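Local coordinates for 49 protein (Murid herpesvirus 4, PDB 6A4V) that probably interacts with the host poly(ADP-ribose) polymerase 1 and so facilitates replication of the virus, at residues 63-68 against 254-259; 70-75 against 247-252; 184-187 against 191-194; 259-264 against 273-278; 283-288 against 295-300. All coordinates share one frame; numbering follows the deposited sequence.

Contacts 1, 2 and 5 are buried, contact 3 is partly buried and contact 4 lies at the surface. Contacts 1 and 2 join the same two helices, 61-85 and 238-262, with centres 10 Å apart. Contact 4 joins helices 238-262 and 274-289, contact 5 joins 274-289 and 295-312, and both touch the second subunit. Contact 3 stands apart, about 29 Å between centres from contacts 1 and 5, between the loop after helix 173-184 and strand 192-193. Thiols, leucines and a phenylalanine fill contacts 1 and 2, and contact 1 adds a water bridge. A tyrosine ring lies against backbone in contact 3. Contact 4 uses a tryptophan edge, contact 5 a carboxylate over leucine methyls.

Contact 1. Residues 63-68 against 254-259; sequences SACLCK and VKELEA
Cys-65 and Leu-257 meet because both have the first side-chain atom beyond CB anti to the backbone N (chi1 -167° and 170°). The thiol of Cys-65 is thereby laid against the root of the leucine. Cys-65 SG is 3.4 Å from Leu-257 CB. Cys-65 CA and Leu-257 CA are 6.0 Å apart. The branches of Leu-257 reach further over the partner helix. Leu-257 CD1 lies 3.9 Å from Cys-65 CB and equally near Leu-66 CG. Leu-257 CD2 meets Leu-66 CD2 at 3.9 Å, with the two leucine side chains set at a slant. Leu-257 thus fits against two consecutive residues of 63-68. The polar edge is different. Lys-68 and Glu-256 do not touch with their charged atoms. A water accepts a hydrogen bond from Lys-68 NZ (2.9 Å) and donates one to Glu-256 OE2 (3.0 Å). The same OE2 is also hydrogen-bonded to His-253 ND1, so two groups hold this oxygen. The arrangement is an antiparallel helix pair with a buried apolar seam and a water-bridged polar edge. The local axes come within 9.8 Å at 161°. Helix 44-57 packs on 63-68 through Ala-64, Cys-67 and Lys-68. Helix 295-312 touches Leu-66, and helix 274-289 receives Val-254 and Leu-257.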
# COMPACT_ATOMS: atom_id res chain seq x y z
N SER B 63 -19.23 7.29 18.89
CA SER B 63 -17.80 7.43 18.94
C SER B 63 -17.09 6.08 18.91
O SER B 63 -16.15 5.90 18.18
CB SER B 63 -17.40 8.16 20.15
OG SER B 63 -17.90 9.48 20.12
N ALA B 64 -17.54 5.14 19.73
CA ALA B 64 -16.89 3.86 19.79
C ALA B 64 -17.05 3.14 18.44
O ALA B 64 -16.09 2.67 17.83
CB ALA B 64 -17.46 3.09 20.95
N CYS B 65 -18.26 3.18 17.90
CA CYS B 65 -18.55 2.45 16.65
C CYS B 65 -17.62 2.96 15.55
O CYS B 65 -17.02 2.18 14.78
CB CYS B 65 -20.04 2.56 16.33
SG CYS B 65 -20.55 1.39 15.04
N LEU B 66 -17.37 4.27 15.55
CA LEU B 66 -16.63 4.86 14.51
C LEU B 66 -15.16 4.47 14.60
O LEU B 66 -14.59 4.10 13.58
CB LEU B 66 -16.80 6.36 14.57
CG LEU B 66 -18.12 6.81 13.99
CD1 LEU B 66 -18.27 8.30 14.22
CD2 LEU B 66 -18.17 6.46 12.50
N CYS B 67 -14.57 4.54 15.80
CA CYS B 67 -13.20 4.04 15.99
C CYS B 67 -13.18 2.60 15.43
O CYS B 67 -12.34 2.27 14.66
CB CYS B 67 -12.80 4.10 17.47
SG CYS B 67 -12.85 5.78 18.17
N LYS B 68 -14.17 1.78 15.79
CA LYS B 68 -14.13 0.38 15.51
C LYS B 68 -14.09 0.21 14.00
O LYS B 68 -13.30 -0.61 13.49
CB LYS B 68 -15.35 -0.36 16.08
CG LYS B 68 -15.47 -0.35 17.60
CD LYS B 68 -15.85 -1.71 18.28
CE LYS B 68 -16.76 -1.54 19.49
NZ LYS B 68 -17.98 -2.39 19.39
N VAL B 254 -21.07 -1.11 10.17
CA VAL B 254 -21.70 0.07 9.57
C VAL B 254 -23.22 0.02 9.84
O VAL B 254 -23.84 1.03 10.20
CB VAL B 254 -21.29 0.23 8.08
CG1 VAL B 254 -22.09 1.33 7.38
CG2 VAL B 254 -19.78 0.61 7.98
N LYS B 255 -23.86 -1.16 9.71
CA LYS B 255 -25.33 -1.19 9.96
C LYS B 255 -25.68 -0.87 11.42
O LYS B 255 -26.62 -0.17 11.62
CB LYS B 255 -25.96 -2.49 9.48
CG LYS B 255 -26.37 -2.34 8.01
CD LYS B 255 -26.20 -3.57 7.24
CE LYS B 255 -26.22 -3.36 5.74
NZ LYS B 255 -25.62 -4.55 5.08
N GLU B 256 -24.86 -1.36 12.36
CA GLU B 256 -24.97 -1.06 13.71
C GLU B 256 -24.90 0.45 13.90
O GLU B 256 -25.74 0.99 14.59
CB GLU B 256 -23.88 -1.74 14.54
CG GLU B 256 -23.84 -1.21 15.95
CD GLU B 256 -22.85 -1.79 16.93
OE1 GLU B 256 -23.23 -1.86 18.09
OE2 GLU B 256 -21.68 -2.08 16.58
N LEU B 257 -23.86 1.11 13.36
CA LEU B 257 -23.71 2.53 13.53
C LEU B 257 -24.97 3.25 13.04
O LEU B 257 -25.34 4.24 13.64
CB LEU B 257 -22.50 3.04 12.75
CG LEU B 257 -22.38 4.57 12.65
CD1 LEU B 257 -21.69 5.13 13.87
CD2 LEU B 257 -21.62 4.99 11.43
N GLU B 258 -25.53 2.85 11.89
CA GLU B 258 -26.71 3.53 11.35
C GLU B 258 -27.88 3.42 12.36
O GLU B 258 -28.68 4.34 12.53
CB GLU B 258 -27.21 2.94 10.03
CG GLU B 258 -26.27 3.01 8.85
CD GLU B 258 -26.89 2.40 7.60
OE1 GLU B 258 -27.58 1.36 7.72
OE2 GLU B 258 -26.68 2.99 6.50
N ALA B 259 -28.01 2.27 13.02
CA ALA B 259 -29.13 2.09 13.92
C ALA B 259 -28.95 3.01 15.12
O ALA B 259 -29.78 3.92 15.34
CB ALA B 259 -29.27 0.65 14.32
O HOH W 1 -20.09 -0.61 18.62

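Contact 2. Residues 70-75 against 247-252; sequences QVLCKI and NALFKN
A buried crossing of two antiparallel helices in the helical bundle brings Leu-72 against Phe-250. Leu-72 CA and Phe-250 CA are 5.7 Å apart. Leu-72 CB is 3.7 Å from Phe-250 CD1, in a direction oblique to the ring. The Leu-72 CD1 methyl goes past the ring to the backbone, 3.6 Å from Phe-250 CA and 3.7 Å from Leu-249 O. The leucine is therefore fitted against the root of the phenylalanine and the carbonyl of the residue before it. Phe-250 has its CG swung beside the carbonyl carbon (chi1 172°), which carries the ring over the backbone at Cys-73. Cys-73 N sits 4.1 Å above the Phe-250 ring plane, displaced toward the rim. The thiol adds a sulfur-aromatic contact. Cys-73 SG stands obliquely to the Phe-250 ring, 5.0 Å from its centroid and 43° off the normal. This is one more step along the pairing of helices 61-85 and 238-262, whose local axes here are 9.5 Å apart at 143°. Other helices close round the same ring: Phe-250 also touches Ile-301 of helix 295-312, and Leu-286 and Leu-289 of helix 274-289. On the flank, Leu-72 packs on Phe-51 of helix 44-57, while Leu-249 meets Leu-44.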
# COMPACT_ATOMS: atom_id res chain seq x y z
N GLN B 70 -12.99 2.50 11.86
CA GLN B 70 -11.74 3.02 11.32
C GLN B 70 -10.68 1.93 11.37
O GLN B 70 -10.08 1.60 10.31
CB GLN B 70 -11.30 4.25 12.09
CG GLN B 70 -12.08 5.46 11.65
CD GLN B 70 -11.72 6.70 12.43
OE1 GLN B 70 -11.60 6.67 13.66
NE2 GLN B 70 -11.57 7.80 11.71
N VAL B 71 -10.65 1.21 12.50
CA VAL B 71 -9.79 0.07 12.62
C VAL B 71 -10.15 -0.96 11.56
O VAL B 71 -9.22 -1.56 11.01
CB VAL B 71 -9.92 -0.63 13.98
CG1 VAL B 71 -9.29 -2.00 13.92
CG2 VAL B 71 -9.29 0.23 15.07
N LEU B 72 -11.45 -1.21 11.35
CA LEU B 72 -11.79 -2.26 10.40
C LEU B 72 -11.51 -1.81 8.98
O LEU B 72 -11.20 -2.64 8.13
CB LEU B 72 -13.23 -2.70 10.54
CG LEU B 72 -13.50 -3.58 11.74
CD1 LEU B 72 -14.97 -3.75 11.89
CD2 LEU B 72 -12.83 -4.91 11.59
N CYS B 73 -11.67 -0.50 8.70
CA CYS B 73 -11.36 -0.02 7.34
C CYS B 73 -9.87 -0.20 6.95
O CYS B 73 -9.49 -0.61 5.77
CB CYS B 73 -11.66 1.47 7.28
SG CYS B 73 -11.83 1.92 5.56
N LYS B 74 -8.96 0.19 7.85
CA LYS B 74 -7.53 -0.02 7.61
C LYS B 74 -7.31 -1.50 7.37
O LYS B 74 -6.73 -1.93 6.32
CB LYS B 74 -6.74 0.50 8.78
CG LYS B 74 -6.54 2.02 8.71
CD LYS B 74 -6.79 2.74 10.03
CE LYS B 74 -6.79 4.25 9.87
NZ LYS B 74 -7.54 4.93 10.96
N ILE B 75 -7.80 -2.30 8.31
CA ILE B 75 -7.46 -3.71 8.29
C ILE B 75 -7.93 -4.30 6.97
O ILE B 75 -7.16 -4.90 6.26
CB ILE B 75 -8.02 -4.49 9.47
CG1 ILE B 75 -7.22 -4.15 10.72
CG2 ILE B 75 -7.98 -5.99 9.14
CD1 ILE B 75 -7.80 -4.74 12.01
N ASN B 247 -14.41 -8.28 6.43
CA ASN B 247 -15.33 -7.52 5.55
C ASN B 247 -16.75 -7.57 6.13
O ASN B 247 -17.45 -6.57 6.20
CB ASN B 247 -15.21 -7.90 4.05
CG ASN B 247 -14.06 -7.21 3.34
OD1 ASN B 247 -14.14 -6.06 2.96
ND2 ASN B 247 -12.92 -7.86 3.27
N ALA B 248 -17.25 -8.74 6.47
CA ALA B 248 -18.56 -8.92 7.26
C ALA B 248 -18.58 -8.02 8.50
O ALA B 248 -19.43 -7.13 8.75
CB ALA B 248 -18.58 -10.35 7.67
N LEU B 249 -17.51 -8.15 9.25
CA LEU B 249 -17.46 -7.54 10.51
C LEU B 249 -17.51 -6.04 10.26
O LEU B 249 -18.14 -5.40 11.01
CB LEU B 249 -16.21 -8.04 11.22
CG LEU B 249 -16.12 -7.90 12.74
CD1 LEU B 249 -17.31 -8.52 13.44
CD2 LEU B 249 -14.81 -8.53 13.24
N PHE B 250 -16.93 -5.53 9.16
CA PHE B 250 -16.95 -4.07 8.86
C PHE B 250 -18.34 -3.69 8.33
O PHE B 250 -18.95 -2.66 8.73
CB PHE B 250 -15.78 -3.77 7.93
CG PHE B 250 -15.72 -2.38 7.35
CD1 PHE B 250 -15.66 -1.28 8.18
CD2 PHE B 250 -15.60 -2.19 5.98
CE1 PHE B 250 -15.69 -0.01 7.65
CE2 PHE B 250 -15.50 -0.92 5.45
CZ PHE B 250 -15.60 0.18 6.29
N LYS B 251 -18.82 -4.42 7.34
CA LYS B 251 -20.17 -4.06 6.80
C LYS B 251 -21.28 -4.03 7.89
O LYS B 251 -22.17 -3.24 7.88
CB LYS B 251 -20.56 -5.12 5.78
CG LYS B 251 -21.84 -4.85 5.01
CD LYS B 251 -22.60 -6.15 4.71
CE LYS B 251 -21.75 -7.28 4.18
NZ LYS B 251 -22.64 -8.43 3.84
N ASN B 252 -21.28 -5.04 8.77
CA ASN B 252 -22.29 -5.17 9.81
C ASN B 252 -22.11 -4.09 10.89
O ASN B 252 -23.14 -3.63 11.52
CB ASN B 252 -22.30 -6.59 10.36
CG ASN B 252 -22.83 -7.58 9.36
OD1 ASN B 252 -23.93 -7.38 8.82
ND2 ASN B 252 -22.12 -8.70 9.17

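Contact 3. Residues 184-187 against 191-194; sequences LDNK and YMYN
Asn-186 packs on Tyr-191 and is held at its polar end by a hydrogen bond from Phe-189 N to Asn-186 OD1. This is a short connection from the end of helix 173-184 to strand 192-193, and Asp-185 is its first residue to leave helical geometry. The same side chain lies against the backbone O of Tyr-191. Asn-186 CB is 3.3 Å from Tyr-191 O. Asn-186 ND2 is 3.4 Å from Tyr-191 O, but the angle is too poor for a hydrogen bond. Asn-186 ND2 also comes 3.6 Å from Met-192 SD. The methionine is bent at chi2 and chi3 and packs on Phe-230 and Cys-233 of helix 213-235 as well. Tyr-191 turns its ring back over the loop. Its CG stands between the backbone N and the carbonyl carbon (chi1 50°), which lays one ring face against the main chain of Asn-186. Asn-186 O is 4.0 Å above the plane of the Tyr-191 ring, over its centre. Tyr-191 CE2 lies 3.6 Å from Asn-186 CA and 3.7 Å from Asn-186 CB, so the aromatic group packs against backbone and side chain. Within the turn, Asp-185 OD1 accepts a weak hydrogen bond from Lys-187 N. Backbone hydrogen bonds join Met-192 with Tyr-40 and Tyr-41, near the N-terminal end of the modelled chain. At the far end of the tyrosine ring, the extended Lys-187 side chain crosses at a slant, with Lys-187 CG 4.1 Å from Tyr-191 OH.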
# COMPACT_ATOMS: atom_id res chain seq x y z
N LEU B 184 7.15 -17.25 14.15
CA LEU B 184 6.95 -18.57 13.54
C LEU B 184 5.80 -19.31 14.23
O LEU B 184 5.05 -19.98 13.56
CB LEU B 184 8.25 -19.39 13.58
CG LEU B 184 9.30 -18.98 12.55
CD1 LEU B 184 10.60 -19.75 12.73
CD2 LEU B 184 8.77 -19.15 11.12
N ASP B 185 5.70 -19.24 15.55
CA ASP B 185 4.53 -19.83 16.23
C ASP B 185 3.42 -18.80 16.18
O ASP B 185 3.47 -17.77 16.88
CB ASP B 185 4.79 -20.24 17.68
CG ASP B 185 3.64 -20.99 18.33
OD1 ASP B 185 2.76 -21.55 17.60
OD2 ASP B 185 3.62 -21.00 19.57
N ASN B 186 2.44 -19.07 15.32
CA ASN B 186 1.40 -18.12 15.03
C ASN B 186 0.09 -18.71 15.51
O ASN B 186 -0.98 -18.36 15.00
CB ASN B 186 1.38 -17.75 13.55
CG ASN B 186 0.99 -18.93 12.69
OD1 ASN B 186 0.52 -19.93 13.23
ND2 ASN B 186 1.16 -18.82 11.38
N LYS B 187 0.22 -19.59 16.52
CA LYS B 187 -0.87 -20.16 17.22
C LYS B 187 -1.88 -20.71 16.22
O LYS B 187 -3.00 -20.21 16.15
CB LYS B 187 -1.51 -19.10 18.13
CG LYS B 187 -0.58 -18.53 19.20
CD LYS B 187 -1.32 -17.68 20.23
CE LYS B 187 -0.44 -17.16 21.36
NZ LYS B 187 -1.21 -16.25 22.25
N TYR B 191 -2.99 -15.62 13.28
CA TYR B 191 -2.43 -14.45 12.60
C TYR B 191 -1.29 -14.95 11.71
O TYR B 191 -0.91 -16.11 11.81
CB TYR B 191 -1.92 -13.40 13.59
CG TYR B 191 -1.02 -13.93 14.68
CD1 TYR B 191 -1.51 -14.31 15.91
CD2 TYR B 191 0.33 -14.05 14.47
CE1 TYR B 191 -0.68 -14.77 16.92
CE2 TYR B 191 1.18 -14.53 15.45
CZ TYR B 191 0.67 -14.88 16.69
OH TYR B 191 1.54 -15.33 17.63
N MET B 192 -0.83 -14.07 10.81
CA MET B 192 0.35 -14.27 10.03
C MET B 192 1.08 -12.93 9.97
O MET B 192 0.46 -11.89 9.90
CB MET B 192 0.08 -14.75 8.60
CG MET B 192 0.31 -16.24 8.36
SD MET B 192 2.00 -16.84 8.50
CE MET B 192 2.40 -17.23 6.80
N TYR B 193 2.41 -12.99 10.08
CA TYR B 193 3.19 -11.80 9.81
C TYR B 193 3.36 -11.68 8.30
O TYR B 193 3.29 -12.66 7.58
CB TYR B 193 4.52 -11.88 10.55
CG TYR B 193 4.34 -11.67 12.03
CD1 TYR B 193 4.13 -10.40 12.52
CD2 TYR B 193 4.42 -12.72 12.94
CE1 TYR B 193 3.93 -10.17 13.87
CE2 TYR B 193 4.22 -12.50 14.30
CZ TYR B 193 3.99 -11.22 14.76
OH TYR B 193 3.75 -10.93 16.07
N ASN B 194 3.56 -10.46 7.83
CA ASN B 194 3.83 -10.24 6.39
C ASN B 194 5.34 -10.36 6.10
O ASN B 194 6.21 -10.40 6.98
CB ASN B 194 3.29 -8.87 5.99
CG ASN B 194 4.05 -7.74 6.67
OD1 ASN B 194 5.02 -7.97 7.41
ND2 ASN B 194 3.63 -6.52 6.41

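Contact 4. Residues 259-264 against 273-278; sequences AIVESD and SVVWAK
Val-261 is the first residue of 259-264 to reach across, and it meets Val-275. The two valines point at each other tip to tip, with Val-261 CG1 4.0 Å from Val-275 CG1. In both, CG1 is the branch trans to N (chi1 157° and 175°), which directs the two CG1 methyls into the gap between the helices. The backbones stay well apart, with Val-261 CA 8.9 Å from Val-275 CA. Next comes Glu-262, whose aliphatic part meets the indole of Trp-276. Glu-262 CG is 3.7 Å from Trp-276 CH2, and Glu-262 CB is 3.9 Å from the same atom. The glutamate arrives at the edge of the ring, near the ring plane. The two side chains cross at about a right angle, and the carboxylate is turned 53° from the indole plane. It is the methylenes, CB and CG, that come near the ring, so this part of the contact is aliphatic. Beyond it the helix ends, and Ser-263 N is bonded to Ala-259 O at 2.9 Å. The contact packs the end of helix 238-262 against the start of helix 274-289, at the outer end of the bundle. Helix 61-85 touches Val-261 through Val-62. Helix 295-312 places Tyr-311 against Val-274 and Val-275. Arg-106 NH2 of the second subunit is hydrogen-bonded to Trp-276 O, and Lys-278 forms a salt bridge to Glu-206 of that subunit.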
# COMPACT_ATOMS: atom_id res chain seq x y z
N ALA B 259 -28.01 2.27 13.02
CA ALA B 259 -29.13 2.09 13.92
C ALA B 259 -28.95 3.01 15.12
O ALA B 259 -29.78 3.92 15.34
CB ALA B 259 -29.27 0.65 14.32
N ILE B 260 -27.86 2.75 15.84
CA ILE B 260 -27.37 3.53 16.94
C ILE B 260 -27.62 5.02 16.71
O ILE B 260 -27.99 5.72 17.64
CB ILE B 260 -25.87 3.22 17.13
CG1 ILE B 260 -25.70 1.91 17.90
CG2 ILE B 260 -25.13 4.35 17.81
CD1 ILE B 260 -24.25 1.58 18.21
N VAL B 261 -27.26 5.52 15.54
CA VAL B 261 -27.25 6.96 15.33
C VAL B 261 -28.71 7.43 15.38
O VAL B 261 -29.00 8.45 16.00
CB VAL B 261 -26.51 7.38 14.04
CG1 VAL B 261 -26.93 8.74 13.49
CG2 VAL B 261 -25.01 7.38 14.29
N GLU B 262 -29.58 6.60 14.79
CA GLU B 262 -30.98 6.90 14.56
C GLU B 262 -31.77 6.81 15.86
O GLU B 262 -32.73 7.54 16.02
CB GLU B 262 -31.59 5.94 13.55
CG GLU B 262 -32.91 6.45 13.00
CD GLU B 262 -33.52 5.52 11.98
OE1 GLU B 262 -34.69 5.12 12.18
OE2 GLU B 262 -32.80 5.16 11.00
N SER B 263 -31.36 5.93 16.77
CA SER B 263 -31.99 5.80 18.07
C SER B 263 -31.39 6.79 19.08
O SER B 263 -31.29 6.46 20.27
CB SER B 263 -31.86 4.38 18.55
OG SER B 263 -30.62 4.16 19.21
N ASP B 264 -31.01 8.00 18.62
CA ASP B 264 -30.57 9.12 19.48
C ASP B 264 -31.14 10.44 18.93
O ASP B 264 -30.51 11.14 18.11
CB ASP B 264 -29.05 9.22 19.56
CG ASP B 264 -28.39 8.03 20.26
OD1 ASP B 264 -28.93 6.90 20.19
OD2 ASP B 264 -27.33 8.25 20.87
N SER B 273 -28.75 18.12 7.70
CA SER B 273 -27.99 17.42 8.76
C SER B 273 -26.83 16.66 8.11
O SER B 273 -27.04 15.65 7.43
CB SER B 273 -28.88 16.50 9.56
OG SER B 273 -28.15 15.83 10.58
N VAL B 274 -25.60 17.14 8.32
CA VAL B 274 -24.41 16.59 7.64
C VAL B 274 -24.11 15.16 8.15
O VAL B 274 -23.41 14.40 7.46
CB VAL B 274 -23.19 17.53 7.76
CG1 VAL B 274 -22.62 17.55 9.16
CG2 VAL B 274 -22.09 17.22 6.75
N VAL B 275 -24.61 14.79 9.34
CA VAL B 275 -24.54 13.41 9.83
C VAL B 275 -25.31 12.50 8.86
O VAL B 275 -24.74 11.59 8.25
CB VAL B 275 -25.09 13.25 11.26
CG1 VAL B 275 -25.13 11.79 11.69
CG2 VAL B 275 -24.31 14.07 12.26
N TRP B 276 -26.61 12.78 8.71
CA TRP B 276 -27.52 11.98 7.88
C TRP B 276 -26.97 11.82 6.45
O TRP B 276 -27.21 10.78 5.81
CB TRP B 276 -28.93 12.59 7.89
CG TRP B 276 -29.61 12.37 9.21
CD1 TRP B 276 -29.96 13.29 10.16
CD2 TRP B 276 -29.99 11.09 9.74
NE1 TRP B 276 -30.55 12.67 11.23
CE2 TRP B 276 -30.58 11.32 11.00
CE3 TRP B 276 -29.89 9.78 9.25
CZ2 TRP B 276 -31.07 10.28 11.78
CZ3 TRP B 276 -30.37 8.75 10.03
CH2 TRP B 276 -30.95 9.00 11.27
N ALA B 277 -26.21 12.83 6.01
CA ALA B 277 -25.60 12.93 4.68
C ALA B 277 -24.34 12.06 4.52
O ALA B 277 -24.16 11.37 3.50
CB ALA B 277 -25.25 14.38 4.42
N LYS B 278 -23.42 12.22 5.47
CA LYS B 278 -22.28 11.39 5.57
C LYS B 278 -22.74 9.95 5.79
O LYS B 278 -22.21 9.03 5.13
CB LYS B 278 -21.33 11.91 6.66
CG LYS B 278 -20.57 13.16 6.26
CD LYS B 278 -19.49 13.64 7.24
CE LYS B 278 -18.82 14.93 6.80
NZ LYS B 278 -17.96 14.73 5.61

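Contact 5. Residues 283-288 against 295-300; sequences NHLLHR and TLVFDE
Leu-285 is the tightly packed centre, held between Val-297 and Glu-300 of the following helix. Val-297 CG1 comes 3.8 Å from Leu-285 O and 4.1 Å from Leu-285 CD2. A chi1 of 179° turns this CG1 methyl of Val-297 toward the leucine. The Glu-300 carboxylate lies across both leucine methyls, and the two side chains cross at about a right angle. Leu-285 CD2 is 3.8 Å from Glu-300 CD, and Leu-285 CD1 is 3.8 Å from Glu-300 OE2. A carboxylate therefore lies on aliphatic carbon, and its polar needs are met elsewhere. Glu-300 OE2 forms a salt bridge to Arg-99 of the second subunit. A weak hydrogen bond links Glu-300 OE1 to His-92 NE2 of that subunit. These partners would be expected to favour the charged form of the buried acid. The looser side is at Arg-288. Its CB starts toward the other helix, but the end of the chain leads away and makes no close contact with 295-300. Its NE makes a long, weak ion pair to Glu-95 of the second subunit, while NH1 and NH2 have hydrogen bonds elsewhere in the structure. The contact joins two consecutive helices, 274-289 and 295-312, across a short connection. Asn-294 OD1 bonds to Val-297 N at the start of the second helix. Asn-283 packs on Glu-258 of helix 238-262, and Phe-298 packs on Cys-73 and Cys-76 of helix 61-85.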
# COMPACT_ATOMS: atom_id res chain seq x y z
N ASN B 283 -23.09 4.67 3.51
CA ASN B 283 -23.87 3.47 3.18
C ASN B 283 -23.65 3.09 1.72
O ASN B 283 -23.35 1.93 1.42
CB ASN B 283 -25.34 3.67 3.58
CG ASN B 283 -26.23 2.63 2.93
OD1 ASN B 283 -26.15 1.45 3.28
ND2 ASN B 283 -26.92 3.07 1.89
N HIS B 284 -23.70 4.09 0.81
CA HIS B 284 -23.43 3.90 -0.66
C HIS B 284 -22.04 3.31 -0.90
O HIS B 284 -21.85 2.45 -1.77
CB HIS B 284 -23.50 5.27 -1.39
CG HIS B 284 -24.87 5.84 -1.54
ND1 HIS B 284 -25.14 7.18 -1.26
CD2 HIS B 284 -26.03 5.28 -1.95
CE1 HIS B 284 -26.41 7.43 -1.50
NE2 HIS B 284 -26.98 6.28 -1.92
N LEU B 285 -21.06 3.79 -0.13
CA LEU B 285 -19.73 3.29 -0.25
C LEU B 285 -19.65 1.80 0.11
O LEU B 285 -18.98 1.00 -0.67
CB LEU B 285 -18.81 4.16 0.62
CG LEU B 285 -18.39 5.47 -0.08
CD1 LEU B 285 -17.76 6.43 0.88
CD2 LEU B 285 -17.49 5.19 -1.25
N LEU B 286 -20.27 1.44 1.26
CA LEU B 286 -20.21 0.07 1.78
C LEU B 286 -20.85 -0.88 0.79
O LEU B 286 -20.32 -1.95 0.51
CB LEU B 286 -20.81 -0.02 3.19
CG LEU B 286 -19.76 -0.16 4.29
CD1 LEU B 286 -18.91 -1.39 4.03
CD2 LEU B 286 -18.88 1.08 4.39
N HIS B 287 -21.92 -0.42 0.19
CA HIS B 287 -22.61 -1.17 -0.80
C HIS B 287 -21.72 -1.35 -2.04
O HIS B 287 -21.80 -2.40 -2.73
CB HIS B 287 -23.93 -0.48 -1.15
CG HIS B 287 -24.84 -1.37 -1.93
ND1 HIS B 287 -24.73 -1.51 -3.32
CD2 HIS B 287 -25.79 -2.24 -1.54
CE1 HIS B 287 -25.62 -2.39 -3.74
NE2 HIS B 287 -26.27 -2.86 -2.67
N ARG B 288 -20.94 -0.31 -2.41
CA ARG B 288 -20.08 -0.46 -3.60
C ARG B 288 -18.92 -1.40 -3.27
O ARG B 288 -18.49 -2.16 -4.15
CB ARG B 288 -19.48 0.85 -4.11
CG ARG B 288 -18.77 0.74 -5.46
CD ARG B 288 -19.79 0.45 -6.56
NE ARG B 288 -19.20 0.44 -7.90
CZ ARG B 288 -18.80 -0.63 -8.56
NH1 ARG B 288 -19.30 -1.83 -8.29
NH2 ARG B 288 -17.86 -0.50 -9.48
N THR B 295 -8.89 -0.44 -3.06
CA THR B 295 -8.20 0.48 -2.20
C THR B 295 -8.73 1.90 -2.37
O THR B 295 -8.66 2.68 -1.45
CB THR B 295 -6.67 0.39 -2.44
OG1 THR B 295 -5.96 1.25 -1.54
CG2 THR B 295 -6.27 0.77 -3.85
N LEU B 296 -9.21 2.29 -3.55
CA LEU B 296 -9.77 3.67 -3.65
C LEU B 296 -11.00 3.82 -2.75
O LEU B 296 -11.15 4.88 -2.03
CB LEU B 296 -10.11 4.02 -5.12
CG LEU B 296 -8.94 3.97 -6.09
CD1 LEU B 296 -9.44 4.31 -7.50
CD2 LEU B 296 -7.85 4.96 -5.67
N VAL B 297 -11.83 2.76 -2.69
CA VAL B 297 -13.06 2.81 -1.87
C VAL B 297 -12.69 2.93 -0.40
O VAL B 297 -13.27 3.75 0.41
CB VAL B 297 -14.04 1.65 -2.14
CG1 VAL B 297 -15.26 1.75 -1.26
CG2 VAL B 297 -14.51 1.54 -3.57
N PHE B 298 -11.80 2.07 0.05
CA PHE B 298 -11.36 2.18 1.48
C PHE B 298 -10.88 3.59 1.77
O PHE B 298 -11.29 4.14 2.82
CB PHE B 298 -10.27 1.19 1.84
CG PHE B 298 -10.76 -0.23 1.81
CD1 PHE B 298 -11.59 -0.70 2.83
CD2 PHE B 298 -10.58 -1.01 0.67
CE1 PHE B 298 -12.05 -2.00 2.79
CE2 PHE B 298 -11.09 -2.29 0.62
CZ PHE B 298 -11.75 -2.80 1.71
N ASP B 299 -10.15 4.19 0.83
CA ASP B 299 -9.65 5.53 1.05
C ASP B 299 -10.81 6.51 1.23
O ASP B 299 -10.78 7.39 2.07
CB ASP B 299 -8.72 6.00 -0.07
CG ASP B 299 -7.29 5.44 -0.04
OD1 ASP B 299 -6.75 5.33 1.07
OD2 ASP B 299 -6.70 5.16 -1.17
N GLU B 300 -11.79 6.46 0.33
CA GLU B 300 -13.00 7.33 0.50
C GLU B 300 -13.73 7.08 1.82
O GLU B 300 -14.11 8.00 2.53
CB GLU B 300 -13.94 7.17 -0.68
CG GLU B 300 -14.61 8.48 -0.97
CD GLU B 300 -15.62 8.36 -2.07
OE1 GLU B 300 -15.26 7.69 -3.15
OE2 GLU B 300 -16.73 8.88 -1.80